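PDB 4GL3: putative glucoamylase from Bacteroides uniformis, which probably hydrolyses glycosidic bonds as a glucoamylase-like enzyme, its substrate not established. Local coordinates for residues S255-D260 with Q381-V386. Residues are numbered along the deposited sequence; the frame is centred on the assembly and turned at random.
Sequences SYMGLD and QGPIIV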
loop_
_atom_site.group_PDB
_atom_site.type_symbol
_atom_site.label_atom_id
_atom_site.label_comp_id
_atom_site.label_asym_id
_atom_site.label_seq_id
_atom_site.Cartn_x
_atom_site.Cartn_y
_atom_site.Cartn_z
ATOM N N SER A 255 0.873 2.658 3.844
ATOM C CA SER A 255 1.888 3.608 4.295
ATOM C C SER A 255 3.075 2.927 4.984
ATOM O O SER A 255 4.102 3.575 5.151
ATOM C CB SER A 255 1.265 4.666 5.275
ATOM O OG SER A 255 0.313 5.526 4.638
ATOM N N TYR A 256 2.953 1.631 5.317
ATOM C CA TYR A 256 3.920 0.897 6.163
ATOM C C TYR A 256 4.659 -0.196 5.390
ATOM O O TYR A 256 5.189 -1.191 5.918
ATOM C CB TYR A 256 3.219 0.357 7.410
ATOM C CG TYR A 256 2.465 1.477 8.061
ATOM C CD1 TYR A 256 3.147 2.513 8.713
ATOM C CD2 TYR A 256 1.082 1.575 7.948
ATOM C CE1 TYR A 256 2.468 3.583 9.289
ATOM C CE2 TYR A 256 0.388 2.646 8.500
ATOM C CZ TYR A 256 1.082 3.659 9.147
ATOM O OH TYR A 256 0.395 4.723 9.679
HETATM N N MSE A 257 4.700 0.024 4.108
HETATM C CA MSE A 257 5.468 -0.784 3.178
HETATM C C MSE A 257 6.938 -0.338 3.232
HETATM O O MSE A 257 7.862 -1.145 3.327
HETATM C CB MSE A 257 4.887 -0.571 1.779
HETATM C CG MSE A 257 4.765 -1.810 1.056
HETATM SE SE MSE A 257 3.002 -2.603 1.030
HETATM C CE MSE A 257 3.236 -2.922 -0.912
ATOM N N GLY A 258 7.139 0.985 3.203
ATOM C CA GLY A 258 8.492 1.573 3.403
ATOM C C GLY A 258 8.728 2.115 4.816
ATOM O O GLY A 258 9.800 1.947 5.410
ATOM N N LEU A 259 7.723 2.787 5.349
ATOM C CA LEU A 259 7.756 3.301 6.710
ATOM C C LEU A 259 7.633 2.105 7.684
ATOM O O LEU A 259 6.597 1.422 7.743
ATOM C CB LEU A 259 6.616 4.307 6.877
ATOM C CG LEU A 259 6.477 5.128 8.121
ATOM C CD1 LEU A 259 7.681 6.037 8.273
ATOM C CD2 LEU A 259 5.200 5.981 8.029
ATOM N N ASP A 260 8.717 1.827 8.396
ATOM C CA ASP A 260 8.767 0.750 9.362
ATOM C C ASP A 260 8.104 1.202 10.674
ATOM O O ASP A 260 8.643 2.051 11.384
ATOM C CB ASP A 260 10.249 0.363 9.607
ATOM C CG ASP A 260 10.433 -0.925 10.412
ATOM O OD1 ASP A 260 9.482 -1.438 11.034
ATOM O OD2 ASP A 260 11.588 -1.419 10.426
ATOM N N GLN A 381 -2.557 -7.310 -4.291
ATOM C CA GLN A 381 -1.416 -8.183 -4.566
ATOM C C GLN A 381 -0.069 -7.596 -4.109
ATOM O O GLN A 381 0.791 -8.310 -3.607
ATOM C CB GLN A 381 -1.352 -8.551 -6.056
ATOM C CG GLN A 381 -2.521 -9.407 -6.567
ATOM C CD GLN A 381 -2.823 -10.655 -5.735
ATOM O OE1 GLN A 381 -3.484 -10.598 -4.675
ATOM N NE2 GLN A 381 -2.485 -11.777 -6.270
ATOM N N GLY A 382 0.116 -6.287 -4.276
ATOM C CA GLY A 382 1.370 -5.675 -3.943
ATOM C C GLY A 382 1.802 -5.901 -2.506
ATOM O O GLY A 382 2.957 -6.301 -2.256
ATOM N N PRO A 383 0.897 -5.617 -1.554
ATOM C CA PRO A 383 1.276 -5.758 -0.134
ATOM C C PRO A 383 1.581 -7.194 0.281
ATOM O O PRO A 383 2.357 -7.398 1.217
ATOM C CB PRO A 383 0.054 -5.180 0.636
ATOM C CG PRO A 383 -0.608 -4.230 -0.356
ATOM C CD PRO A 383 -0.396 -4.896 -1.713
ATOM N N ILE A 384 0.998 -8.169 -0.398
ATOM C CA ILE A 384 1.286 -9.558 -0.086
ATOM C C ILE A 384 2.759 -9.822 -0.341
ATOM O O ILE A 384 3.427 -10.371 0.539
ATOM C CB ILE A 384 0.406 -10.539 -0.880
ATOM C CG1 ILE A 384 -1.062 -10.392 -0.466
ATOM C CG2 ILE A 384 0.896 -11.980 -0.692
ATOM C CD1 ILE A 384 -2.035 -11.130 -1.410
ATOM N N ILE A 385 3.278 -9.393 -1.493
ATOM C CA ILE A 385 4.688 -9.653 -1.842
ATOM C C ILE A 385 5.578 -8.903 -0.863
ATOM O O ILE A 385 6.517 -9.455 -0.286
ATOM C CB ILE A 385 5.078 -9.182 -3.275
ATOM C CG1 ILE A 385 4.265 -9.863 -4.345
ATOM C CG2 ILE A 385 6.569 -9.475 -3.559
ATOM C CD1 ILE A 385 4.324 -9.167 -5.699
ATOM N N VAL A 386 5.298 -7.612 -0.693
ATOM C CA VAL A 386 6.211 -6.724 0.007
ATOM C C VAL A 386 6.208 -6.916 1.511
ATOM O O VAL A 386 7.249 -6.843 2.135
ATOM C CB VAL A 386 5.932 -5.220 -0.366
ATOM C CG1 VAL A 386 6.766 -4.290 0.513
ATOM C CG2 VAL A 386 6.244 -4.984 -1.834
#
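M257, a selenomethionine, reaches from the loop between strand 235-239 and helix 271-288 to P383 and V386 on helix 378-393; the contacts are those of one of its two modelled conformers. Its CB stays 4.4 Å from V386 CG1, just beyond close packing, and CG is the first atom to touch. The M257 CG to V386 CG1 distance of 3.2 Å is tighter than a normal carbon contact, and this closeness is doubtful. V386 offers that methyl because CG1 stands anti to the backbone N (chi1 172°), and the two side chains meet at about a right angle. After a bend at chi2 (100°), M257 SE passes slantwise across the proline, 3.9 Å from P383 CB. A further bend at chi3 (135°) brings the terminal methyl over the helix backbone: M257 CE is 3.5 Å from P383 CA and 3.6 Å from V386 CB. The receiving surface is the turn G382-V386 of a helix in a predominantly helical fold, consistent with the (alpha/alpha)6 barrel of the six-hairpin glycosidase clan. Here the helix is kinked, since P383 has no N-H to bond to the preceding turn. M257 CE, having no polar hydrogen, makes a van der Waals contact of 3.6 Å with G382 O, which accepts the helix bond from V386 N at 3.1 Å. F59 and M62 of helix 54-69 also pack on M257, and M62 on V386. M257 O receives a hydrogen bond from N390 ND2, a second tie between the loop and helix 378-393.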